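Local coordinates for protein 3,6-diketocamphane 1,6-monooxygenase (Pseudomonas putida, PDB 5AEC) that catalyses the FMNH2- and oxygen-dependent Baeyer-Villiger oxidation of a camphor-derived diketone to a lactone, a step by which the bacterium degrades (-)-camphor, at residues H46-W51 against G110-A115; T201-N206 against V221-G226; L95-E100 against S189-K194; A2-L7 against W341-V346. All blocks are in the same frame, centred on the assembly; numbering follows the deposited sequence.

How the contacts relate
Contacts 1, 2 and 4 sit at the mouth or in the wall of one parallel barrel, contact 3 on its outside. Contact 4 joins the first and last strands, 4-9 and 343-347, and encloses the others along the chain. Contact 2, centred about 15 Å from contact 4, pairs strands 198-202 and 219-223 of the same sheet. Contact 1 joins the loop after strand 40-43 to the loop and helix start after strand 105-108, about 19 Å from contact 2 between centres; both touch one PIPES. Contact 3 alternates with contact 1 in sequence, and both reach the second subunit. Contact 2 holds FMN-binding residues and contact 1 lies beside one, Ser44, so the C-terminal strand ends carry the active site.

Contact 1. Residues H46-W51 against G110-A115; sequences HASQIW and GAYPQA. With PIN (piperazine-N,N'-bis(2-ethanesulfonic acid)), chain C; SO4 (sulfate ion), chain I.
Tyr112 lays its ring between the side chain of Gln49 and a bound PIPES molecule, with His46 and Ser48 beside it. Its CB passes Ser48 OG at 3.8 Å. From there CG stands anti to the carbonyl carbon (chi1 -68°), a setting that carries the ring across to 46-51. Over one face, the Gln49 amide lies above CD1 and CE1, Gln49 CD coming within 3.3 Å of Tyr112 CE1. On the His46 side, CE2 meets His46 CD2 at 3.5 Å, the two rings meeting obliquely with planes 75° apart. At the tip, CZ and OH reach PIPES C4, which covers the face opposite Gln49.

Gln49 suits its place, being both flat and flexible: its CG makes a CH-pi contact 4.0 Å from the centroid of the Tyr112 ring. The bend at chi2 folds the amide over the ring at 28° to its plane, and NE2 is held by Glu52. Residues 46-51 form a loop, and 110-115 a loop running into helix 113-118; both follow the C-terminal ends of barrel strands, where TIM-barrel enzymes carry their active sites, and His46 lies next to the FMN-binding Ser44. Next to Tyr112 CB, the small residues Ser48 and Ala115 let the backbones come close, their CA atoms 5.3 Å apart. Leu185 of the second subunit packs on Ser48 and Gln114. Gly110 N donates to O2 of a sulfate, probably from the crystallisation liquor, at 2.9 Å.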
# COMPACT_ATOMS: atom_id res chain seq x y z
N HIS A 46 0.56 -9.59 -8.49
CA HIS A 46 0.21 -11.03 -8.51
C HIS A 46 0.03 -11.49 -7.09
O HIS A 46 0.87 -11.23 -6.23
CB HIS A 46 1.32 -11.88 -9.10
CG HIS A 46 1.65 -11.59 -10.53
ND1 HIS A 46 2.59 -10.66 -10.90
CD2 HIS A 46 1.17 -12.12 -11.68
CE1 HIS A 46 2.67 -10.63 -12.22
NE2 HIS A 46 1.82 -11.50 -12.71
N ALA A 47 -1.10 -12.16 -6.84
CA ALA A 47 -1.42 -12.73 -5.52
C ALA A 47 -1.16 -14.24 -5.46
O ALA A 47 -1.08 -14.78 -4.37
CB ALA A 47 -2.88 -12.46 -5.19
N SER A 48 -1.05 -14.91 -6.60
CA SER A 48 -0.99 -16.40 -6.63
C SER A 48 0.33 -16.98 -7.09
O SER A 48 0.48 -18.21 -7.04
CB SER A 48 -2.11 -16.99 -7.50
OG SER A 48 -1.95 -16.69 -8.88
N GLN A 49 1.29 -16.14 -7.50
CA GLN A 49 2.48 -16.64 -8.19
C GLN A 49 3.74 -16.64 -7.32
O GLN A 49 3.92 -15.75 -6.48
CB GLN A 49 2.74 -15.80 -9.44
CG GLN A 49 1.69 -15.96 -10.53
CD GLN A 49 1.79 -17.32 -11.18
OE1 GLN A 49 0.99 -18.21 -10.90
NE2 GLN A 49 2.79 -17.49 -12.02
N ILE A 50 4.65 -17.56 -7.60
CA ILE A 50 5.89 -17.70 -6.83
C ILE A 50 6.97 -16.75 -7.32
O ILE A 50 7.55 -16.01 -6.53
CB ILE A 50 6.44 -19.14 -6.91
CG1 ILE A 50 5.41 -20.12 -6.34
CG2 ILE A 50 7.73 -19.27 -6.12
CD1 ILE A 50 5.16 -19.91 -4.87
N TRP A 51 7.26 -16.79 -8.63
CA TRP A 51 8.32 -15.96 -9.21
C TRP A 51 7.89 -14.49 -9.26
O TRP A 51 8.71 -13.59 -9.09
CB TRP A 51 8.73 -16.40 -10.63
CG TRP A 51 9.54 -17.67 -10.73
CD1 TRP A 51 9.06 -18.96 -10.71
CD2 TRP A 51 10.96 -17.76 -10.89
NE1 TRP A 51 10.11 -19.85 -10.85
CE2 TRP A 51 11.28 -19.14 -10.96
CE3 TRP A 51 12.00 -16.83 -10.98
CZ2 TRP A 51 12.59 -19.61 -11.11
CZ3 TRP A 51 13.32 -17.30 -11.14
CH2 TRP A 51 13.58 -18.68 -11.22
N GLY A 110 -6.31 -9.39 -15.09
CA GLY A 110 -5.64 -10.46 -14.37
C GLY A 110 -5.76 -11.76 -15.15
O GLY A 110 -6.87 -12.19 -15.49
N ALA A 111 -4.61 -12.36 -15.43
CA ALA A 111 -4.50 -13.55 -16.30
C ALA A 111 -4.31 -14.88 -15.55
O ALA A 111 -4.05 -15.89 -16.19
CB ALA A 111 -3.34 -13.36 -17.28
N TYR A 112 -4.48 -14.88 -14.22
CA TYR A 112 -4.24 -16.04 -13.38
C TYR A 112 -5.55 -16.41 -12.68
O TYR A 112 -5.96 -15.74 -11.73
CB TYR A 112 -3.13 -15.73 -12.37
CG TYR A 112 -1.82 -15.56 -13.06
CD1 TYR A 112 -1.03 -16.67 -13.34
CD2 TYR A 112 -1.40 -14.32 -13.54
CE1 TYR A 112 0.20 -16.52 -14.00
CE2 TYR A 112 -0.19 -14.18 -14.23
CZ TYR A 112 0.59 -15.29 -14.47
OH TYR A 112 1.77 -15.18 -15.16
N PRO A 113 -6.25 -17.45 -13.20
CA PRO A 113 -7.52 -17.83 -12.59
C PRO A 113 -7.47 -18.13 -11.09
O PRO A 113 -8.45 -17.88 -10.40
CB PRO A 113 -7.95 -19.07 -13.41
CG PRO A 113 -7.34 -18.85 -14.73
CD PRO A 113 -6.01 -18.19 -14.45
N GLN A 114 -6.35 -18.67 -10.58
CA GLN A 114 -6.23 -18.94 -9.15
C GLN A 114 -6.42 -17.67 -8.32
O GLN A 114 -7.08 -17.67 -7.29
CB GLN A 114 -4.87 -19.57 -8.81
CG GLN A 114 -4.69 -20.98 -9.36
CD GLN A 114 -3.40 -21.63 -8.91
OE1 GLN A 114 -2.31 -21.12 -9.18
NE2 GLN A 114 -3.51 -22.73 -8.20
N ALA A 115 -5.82 -16.56 -8.79
CA ALA A 115 -5.95 -15.30 -8.12
C ALA A 115 -7.38 -14.74 -8.33
O ALA A 115 -7.94 -14.18 -7.40
CB ALA A 115 -4.91 -14.31 -8.62
C1 PIN C . -2.37 -19.06 -16.54
C2 PIN C . -1.21 -19.09 -17.55
N1 PIN C . -0.98 -17.89 -18.39
C3 PIN C . 0.14 -18.21 -19.29
C4 PIN C . -0.67 -16.71 -17.57
C1' PIN C . 1.16 -13.39 -19.78
C2' PIN C . 1.60 -14.84 -20.04
N1' PIN C . 0.94 -15.92 -19.26
C3' PIN C . -0.22 -15.54 -18.44
C4' PIN C . 0.53 -17.02 -20.15
S1 PIN C . -2.04 -20.23 -15.39
S1' PIN C . 1.38 -12.47 -21.14
O1 PIN C . -0.87 -19.87 -14.64
O2 PIN C . -1.80 -21.47 -16.07
O3 PIN C . -3.22 -20.49 -14.30
O1' PIN C . 0.47 -12.94 -22.15
O2' PIN C . 2.75 -12.62 -21.57
O3' PIN C . 1.08 -10.89 -20.85
S SO4 I . -4.37 -8.68 -18.02
O1 SO4 I . -5.52 -7.85 -18.46
O2 SO4 I . -3.99 -8.53 -16.60
O3 SO4 I . -4.72 -10.08 -18.33
O4 SO4 I . -3.20 -8.20 -18.77

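Contact 2. Residues T201-N206 against V221-G226; sequences TGFSYN and VSIFSG. With PIN (piperazine-N,N'-bis(2-ethanesulfonic acid)), chain C; SO4 (sulfate ion), chain J.
Two backbone hydrogen bonds tie Gly202 to the neighbouring strand: its N donates to Val221 O at 2.9 Å, and its O receives Ile223 N at 3.0 Å, nearly straight at 167°. This is the parallel pairing of a beta-alpha-beta crossover (strand 198-202, helix 208-216, strand 219-223) in the TIM-barrel wall; residues 201-206 belong to the experimentally established FMN site.

Apolar contacts follow. Phe203 holds CG anti to its N (chi1 179°), which brings the ring across Ile223 at about a right angle and up to Ser225; Ile223 CG2 lies at the ring's edge, 3.9 Å from CD1, and Ser225 CB sits 3.6 Å from CE1. PIPES O1' lies 3.6 Å from Phe203 CG, oblique to the ring. Replacing Phe203 by an alanine would probably open a gap beside Ile223 and Ser225 and deprive the PIPES sulfonate of its neighbouring ring.

Beyond the strands a water donates to Phe203 O and Ile223 O and accepts from Ser225 OG, the water oxygen lying 2.8 Å from that OG; this small residue offers CB to the ring and OG to the water. Phe203 N and Ser204 N each make a weak, long bond to one sulfate oxygen, O2.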
# COMPACT_ATOMS: atom_id res chain seq x y z
N THR A 201 -1.10 -3.38 -20.96
CA THR A 201 -0.17 -4.24 -21.70
C THR A 201 -0.90 -5.09 -22.74
O THR A 201 -2.10 -5.34 -22.63
CB THR A 201 0.54 -5.26 -20.80
OG1 THR A 201 -0.45 -6.12 -20.21
CG2 THR A 201 1.32 -4.55 -19.72
N GLY A 202 -0.15 -5.53 -23.74
CA GLY A 202 -0.64 -6.45 -24.76
C GLY A 202 0.45 -7.44 -25.12
O GLY A 202 1.64 -7.10 -25.11
N PHE A 203 0.04 -8.67 -25.46
CA PHE A 203 0.96 -9.73 -25.90
C PHE A 203 0.57 -10.36 -27.24
O PHE A 203 1.33 -10.31 -28.20
CB PHE A 203 1.11 -10.85 -24.85
CG PHE A 203 2.04 -11.95 -25.29
CD1 PHE A 203 3.41 -11.80 -25.21
CD2 PHE A 203 1.53 -13.12 -25.87
CE1 PHE A 203 4.27 -12.80 -25.65
CE2 PHE A 203 2.38 -14.12 -26.33
CZ PHE A 203 3.75 -13.96 -26.22
N SER A 204 -0.62 -10.94 -27.29
CA SER A 204 -1.10 -11.65 -28.50
C SER A 204 -1.06 -10.78 -29.76
O SER A 204 -1.05 -9.53 -29.69
CB SER A 204 -2.52 -12.19 -28.28
OG SER A 204 -3.47 -11.14 -28.17
N TYR A 205 -1.07 -11.44 -30.91
CA TYR A 205 -0.90 -10.75 -32.20
C TYR A 205 -1.98 -9.70 -32.42
O TYR A 205 -1.67 -8.52 -32.68
CB TYR A 205 -0.85 -11.78 -33.35
CG TYR A 205 -0.84 -11.18 -34.74
CD1 TYR A 205 0.34 -10.74 -35.33
CD2 TYR A 205 -2.02 -11.07 -35.46
CE1 TYR A 205 0.34 -10.19 -36.61
CE2 TYR A 205 -2.04 -10.52 -36.74
CZ TYR A 205 -0.86 -10.09 -37.31
OH TYR A 205 -0.91 -9.55 -38.57
N ASN A 206 -3.23 -10.12 -32.34
CA ASN A 206 -4.36 -9.20 -32.43
C ASN A 206 -4.81 -8.96 -31.01
O ASN A 206 -5.74 -9.59 -30.52
CB ASN A 206 -5.52 -9.78 -33.26
CG ASN A 206 -5.25 -9.71 -34.76
OD1 ASN A 206 -4.74 -8.71 -35.28
ND2 ASN A 206 -5.66 -10.75 -35.47
N VAL A 221 1.72 -0.79 -23.90
CA VAL A 221 2.93 -1.44 -23.44
C VAL A 221 2.91 -2.81 -24.08
O VAL A 221 2.06 -3.63 -23.73
CB VAL A 221 2.96 -1.55 -21.90
CG1 VAL A 221 4.22 -2.23 -21.45
CG2 VAL A 221 2.80 -0.16 -21.30
N SER A 222 3.79 -3.03 -25.05
CA SER A 222 3.84 -4.31 -25.76
C SER A 222 4.93 -5.18 -25.16
O SER A 222 6.00 -4.69 -24.86
CB SER A 222 4.15 -4.10 -27.25
OG SER A 222 3.13 -3.37 -27.91
N ILE A 223 4.61 -6.46 -25.00
CA ILE A 223 5.59 -7.47 -24.58
C ILE A 223 6.16 -8.09 -25.85
O ILE A 223 5.43 -8.69 -26.63
CB ILE A 223 4.94 -8.52 -23.65
CG1 ILE A 223 4.36 -7.83 -22.39
CG2 ILE A 223 5.96 -9.57 -23.24
CD1 ILE A 223 3.24 -8.57 -21.73
N PHE A 224 7.46 -7.92 -26.09
CA PHE A 224 8.03 -8.32 -27.38
C PHE A 224 7.87 -9.81 -27.65
O PHE A 224 8.41 -10.63 -26.92
CB PHE A 224 9.50 -7.96 -27.51
CG PHE A 224 10.06 -8.27 -28.88
CD1 PHE A 224 9.63 -7.55 -29.99
CD2 PHE A 224 11.00 -9.28 -29.06
CE1 PHE A 224 10.14 -7.82 -31.25
CE2 PHE A 224 11.52 -9.54 -30.32
CZ PHE A 224 11.08 -8.81 -31.42
N SER A 225 7.13 -10.14 -28.70
CA SER A 225 6.92 -11.52 -29.12
C SER A 225 7.31 -11.78 -30.58
O SER A 225 7.05 -12.87 -31.10
CB SER A 225 5.45 -11.88 -28.90
OG SER A 225 4.64 -11.23 -29.85
N GLY A 226 7.94 -10.81 -31.24
CA GLY A 226 8.30 -10.93 -32.64
C GLY A 226 7.94 -9.71 -33.46
O GLY A 226 7.17 -8.84 -33.03
C1 PIN C . -2.37 -19.06 -16.54
C2 PIN C . -1.21 -19.09 -17.55
N1 PIN C . -0.98 -17.89 -18.39
C3 PIN C . 0.14 -18.21 -19.29
C4 PIN C . -0.67 -16.71 -17.57
C1' PIN C . 1.16 -13.39 -19.78
C2' PIN C . 1.60 -14.84 -20.04
N1' PIN C . 0.94 -15.92 -19.26
C3' PIN C . -0.22 -15.54 -18.44
C4' PIN C . 0.53 -17.02 -20.15
S1 PIN C . -2.04 -20.23 -15.39
S1' PIN C . 1.38 -12.47 -21.14
O1 PIN C . -0.87 -19.87 -14.64
O2 PIN C . -1.80 -21.47 -16.07
O3 PIN C . -3.22 -20.49 -14.30
O1' PIN C . 0.47 -12.94 -22.15
O2' PIN C . 2.75 -12.62 -21.57
O3' PIN C . 1.08 -10.89 -20.85
S SO4 J . -3.72 -9.49 -24.68
O1 SO4 J . -3.88 -8.87 -23.35
O2 SO4 J . -2.65 -10.51 -24.64
O3 SO4 J . -4.97 -10.16 -25.06
O4 SO4 J . -3.50 -8.40 -25.62
O HOH W 1 3.51 -9.07 -28.53

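Contact 3. Residues L95-E100 against S189-K194; sequences LSQILE and SPWGGK
Ser96 and Gln97, on the last turns of helix 85-98, hold the loop 189-194 by two hydrogen bonds and pack tightly. Trp191 N donates to Ser96 OG at 3.0 Å and 170°; the serine, with OG anti to its own N (chi1 171°), reaches the loop, and Pro190 CB closes on the same oxygen. Gln97 reaches further: its extended chain brings NE2 to Ser189 O at 2.8 Å, the acceptor lying near the amide plane. The same NE2 also donates to Asp187 O, so one amide group grips two loop carbonyls.

Just after the helix, Glu100 adopts positive phi and completes a Schellman motif, giving Trp191 a surface to lie on. Glu100 CA makes a CH-pi contact 3.4 Å from the centroid of the six-membered ring, almost on its normal, and the Glu100 side chain runs alongside the indole, CG 3.7 Å from CH2.

This half of the contact is the exposed one. Broad and flat, the Trp191 indole covers the end of the helix, although NE1 makes no hydrogen bond with the nearby Glu100 O. The carboxylate of Glu100 continues past the ring to a long, weak ion pair with Arg20 of the second subunit.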
# COMPACT_ATOMS: atom_id res chain seq x y z
N LEU A 95 -1.01 8.47 -3.79
CA LEU A 95 0.35 8.09 -4.16
C LEU A 95 0.89 8.98 -5.26
O LEU A 95 2.07 9.38 -5.25
CB LEU A 95 0.41 6.61 -4.59
CG LEU A 95 1.77 5.98 -4.87
CD1 LEU A 95 2.76 6.24 -3.74
CD2 LEU A 95 1.60 4.49 -5.10
N SER A 96 0.03 9.29 -6.22
CA SER A 96 0.35 10.23 -7.28
C SER A 96 0.79 11.55 -6.66
O SER A 96 1.76 12.13 -7.10
CB SER A 96 -0.87 10.46 -8.20
OG SER A 96 -0.69 11.51 -9.11
N GLN A 97 0.08 12.01 -5.62
CA GLN A 97 0.45 13.24 -4.95
C GLN A 97 1.83 13.13 -4.26
O GLN A 97 2.63 14.03 -4.38
CB GLN A 97 -0.60 13.69 -3.95
CG GLN A 97 -1.86 14.32 -4.55
CD GLN A 97 -2.81 14.76 -3.45
OE1 GLN A 97 -2.38 15.30 -2.43
NE2 GLN A 97 -4.10 14.54 -3.65
N ILE A 98 2.08 12.02 -3.55
CA ILE A 98 3.33 11.79 -2.83
C ILE A 98 4.49 11.84 -3.84
O ILE A 98 5.55 12.40 -3.54
CB ILE A 98 3.35 10.40 -2.11
CG1 ILE A 98 2.34 10.37 -0.95
CG2 ILE A 98 4.74 10.07 -1.59
CD1 ILE A 98 2.00 8.98 -0.47
N LEU A 99 4.27 11.25 -5.02
CA LEU A 99 5.25 11.26 -6.09
C LEU A 99 5.32 12.53 -6.91
O LEU A 99 6.12 12.60 -7.86
CB LEU A 99 4.97 10.11 -7.06
CG LEU A 99 5.38 8.78 -6.50
CD1 LEU A 99 4.69 7.67 -7.28
CD2 LEU A 99 6.89 8.60 -6.57
N GLU A 100 4.47 13.51 -6.63
CA GLU A 100 4.46 14.77 -7.37
C GLU A 100 4.35 14.50 -8.85
O GLU A 100 5.03 15.09 -9.66
CB GLU A 100 5.69 15.61 -7.00
CG GLU A 100 5.76 15.93 -5.51
CD GLU A 100 7.04 16.61 -5.08
OE1 GLU A 100 8.10 16.01 -5.33
OE2 GLU A 100 6.96 17.68 -4.44
N SER A 189 -7.56 13.54 -5.06
CA SER A 189 -7.43 13.51 -6.52
C SER A 189 -5.96 13.38 -6.88
O SER A 189 -5.12 13.82 -6.12
CB SER A 189 -8.03 14.75 -7.21
OG SER A 189 -7.41 15.98 -6.88
N PRO A 190 -5.64 12.79 -8.05
CA PRO A 190 -4.22 12.66 -8.40
C PRO A 190 -3.60 14.02 -8.67
O PRO A 190 -4.29 15.04 -8.71
CB PRO A 190 -4.21 11.74 -9.64
CG PRO A 190 -5.62 11.23 -9.75
CD PRO A 190 -6.50 12.24 -9.11
N TRP A 191 -2.29 14.00 -8.82
CA TRP A 191 -1.48 15.21 -8.95
C TRP A 191 -1.97 16.08 -10.10
O TRP A 191 -2.15 15.58 -11.21
CB TRP A 191 -0.03 14.81 -9.23
CG TRP A 191 0.99 15.92 -9.25
CD1 TRP A 191 1.62 16.37 -10.34
CD2 TRP A 191 1.55 16.61 -8.14
NE1 TRP A 191 2.54 17.30 -9.99
CE2 TRP A 191 2.52 17.48 -8.65
CE3 TRP A 191 1.33 16.59 -6.78
CZ2 TRP A 191 3.27 18.34 -7.83
CZ3 TRP A 191 2.08 17.41 -5.95
CH2 TRP A 191 3.04 18.28 -6.48
N GLY A 192 -2.17 17.37 -9.81
CA GLY A 192 -2.78 18.29 -10.75
C GLY A 192 -4.29 18.18 -10.86
O GLY A 192 -4.90 18.88 -11.67
N GLY A 193 -4.90 17.33 -10.03
CA GLY A 193 -6.37 17.16 -10.01
C GLY A 193 -6.99 16.43 -11.19
O GLY A 193 -8.22 16.43 -11.31
N LYS A 194 -6.17 15.81 -12.03
CA LYS A 194 -6.63 15.08 -13.22
C LYS A 194 -6.24 13.61 -13.11
O LYS A 194 -5.33 13.24 -12.37
CB LYS A 194 -6.06 15.68 -14.51
CG LYS A 194 -4.93 16.71 -14.37
CD LYS A 194 -4.40 17.13 -15.74
CE LYS A 194 -4.47 18.64 -15.99
NZ LYS A 194 -5.78 19.08 -16.55

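Contact 4. Residues A2-L7 against W341-V346; sequences AMETGL and WGTLQV
Met3 and Trp341 lie side by side and point the same way, SD 3.3 Å from NE1 and oblique to the ring, a Met-aromatic contact. The flexible thioether then bends at chi3 (71°), which swings CE against Leu344 CB at 3.6 Å. Trp341 NE1 is buried without a hydrogen-bond partner.

The strands run parallel, 26° apart. Glu4 N donates to Gly342 O, Glu4 O receives Leu344 N, Gly6 N donates to Leu344 O, and Val346 N closes the set on Gly6 O at 2.7 Å. Gly6 is needed because a side chain would clash with Gln345 NE2, which lies 3.5 Å from Gly6 CA. That amide goes on to donate to Leu7 O at 3.1 Å, from above the carbonyl plane, and also bonds Ser40 OG. With a leucine in place of Gln345, Leu7 O would probably lose its side-chain donor and Ser40 OG a bonding partner.

First strand thus meets last, closing the TIM barrel. Strand 40-43 continues the sheet beyond 4-9 and strand 254-261 beyond 343-347, while on the face of Thr5, Leu344 and Val346 helix 355-369 packs through Ile365, Leu362 and Trp358, and helix 324-338 brings Phe335 to Met3.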
# COMPACT_ATOMS: atom_id res chain seq x y z
N ALA A 2 14.84 11.30 -27.75
CA ALA A 2 15.57 10.01 -27.50
C ALA A 2 14.63 8.92 -27.00
O ALA A 2 13.67 9.20 -26.27
CB ALA A 2 16.72 10.21 -26.50
N MET A 3 14.93 7.69 -27.40
CA MET A 3 14.35 6.50 -26.78
C MET A 3 14.75 6.48 -25.30
O MET A 3 15.91 6.70 -24.97
CB MET A 3 14.88 5.25 -27.44
CG MET A 3 14.13 3.99 -27.06
SD MET A 3 15.00 2.46 -27.38
CE MET A 3 16.29 2.50 -26.13
N GLU A 4 13.76 6.28 -24.43
CA GLU A 4 14.03 6.17 -23.00
C GLU A 4 14.29 4.72 -22.64
O GLU A 4 13.88 3.80 -23.37
CB GLU A 4 12.86 6.71 -22.18
CG GLU A 4 12.55 8.20 -22.37
CD GLU A 4 13.64 9.14 -21.90
OE1 GLU A 4 14.49 8.76 -21.06
OE2 GLU A 4 13.65 10.30 -22.37
N THR A 5 14.92 4.53 -21.49
CA THR A 5 15.11 3.21 -20.89
C THR A 5 14.15 3.12 -19.71
O THR A 5 13.95 4.08 -18.97
CB THR A 5 16.56 3.05 -20.43
OG1 THR A 5 17.42 3.26 -21.55
CG2 THR A 5 16.81 1.65 -19.87
N GLY A 6 13.51 1.97 -19.57
CA GLY A 6 12.61 1.67 -18.47
C GLY A 6 12.96 0.33 -17.84
O GLY A 6 13.71 -0.47 -18.41
N LEU A 7 12.43 0.11 -16.65
CA LEU A 7 12.54 -1.16 -15.97
C LEU A 7 11.12 -1.73 -15.82
O LEU A 7 10.19 -0.99 -15.50
CB LEU A 7 13.21 -0.93 -14.61
CG LEU A 7 13.76 -2.16 -13.89
CD1 LEU A 7 14.87 -2.79 -14.71
CD2 LEU A 7 14.27 -1.74 -12.53
N TRP A 341 9.84 2.55 -31.08
CA TRP A 341 9.12 2.74 -29.83
C TRP A 341 9.77 3.84 -29.01
O TRP A 341 10.90 4.26 -29.31
CB TRP A 341 9.04 1.43 -29.02
CG TRP A 341 10.36 0.85 -28.66
CD1 TRP A 341 11.18 1.27 -27.66
CD2 TRP A 341 11.00 -0.29 -29.24
NE1 TRP A 341 12.30 0.49 -27.60
CE2 TRP A 341 12.22 -0.48 -28.55
CE3 TRP A 341 10.67 -1.16 -30.29
CZ2 TRP A 341 13.12 -1.50 -28.88
CZ3 TRP A 341 11.55 -2.18 -30.60
CH2 TRP A 341 12.76 -2.35 -29.90
N GLY A 342 9.05 4.29 -27.99
CA GLY A 342 9.48 5.37 -27.09
C GLY A 342 10.31 4.95 -25.89
O GLY A 342 11.22 5.67 -25.50
N THR A 343 9.98 3.80 -25.30
CA THR A 343 10.72 3.31 -24.15
C THR A 343 11.05 1.83 -24.30
O THR A 343 10.16 0.99 -24.57
CB THR A 343 9.98 3.52 -22.80
OG1 THR A 343 9.70 4.91 -22.57
CG2 THR A 343 10.85 3.04 -21.62
N LEU A 344 12.33 1.51 -24.09
CA LEU A 344 12.81 0.12 -24.01
C LEU A 344 12.63 -0.33 -22.56
O LEU A 344 13.34 0.13 -21.68
CB LEU A 344 14.29 0.08 -24.36
CG LEU A 344 14.99 -1.25 -24.12
CD1 LEU A 344 14.35 -2.31 -24.99
CD2 LEU A 344 16.49 -1.16 -24.35
N GLN A 345 11.63 -1.18 -22.31
CA GLN A 345 11.29 -1.58 -20.93
C GLN A 345 12.06 -2.85 -20.61
O GLN A 345 11.70 -3.91 -21.11
CB GLN A 345 9.76 -1.76 -20.77
CG GLN A 345 9.22 -1.32 -19.41
CD GLN A 345 9.15 0.19 -19.22
OE1 GLN A 345 8.93 0.93 -20.16
NE2 GLN A 345 9.31 0.67 -17.97
N VAL A 346 13.13 -2.75 -19.83
CA VAL A 346 14.03 -3.87 -19.54
C VAL A 346 13.39 -4.75 -18.47
O VAL A 346 13.11 -4.28 -17.37
CB VAL A 346 15.43 -3.40 -19.06
CG1 VAL A 346 16.31 -4.57 -18.66
CG2 VAL A 346 16.11 -2.55 -20.12
O HOH W 2 11.13 8.42 -25.98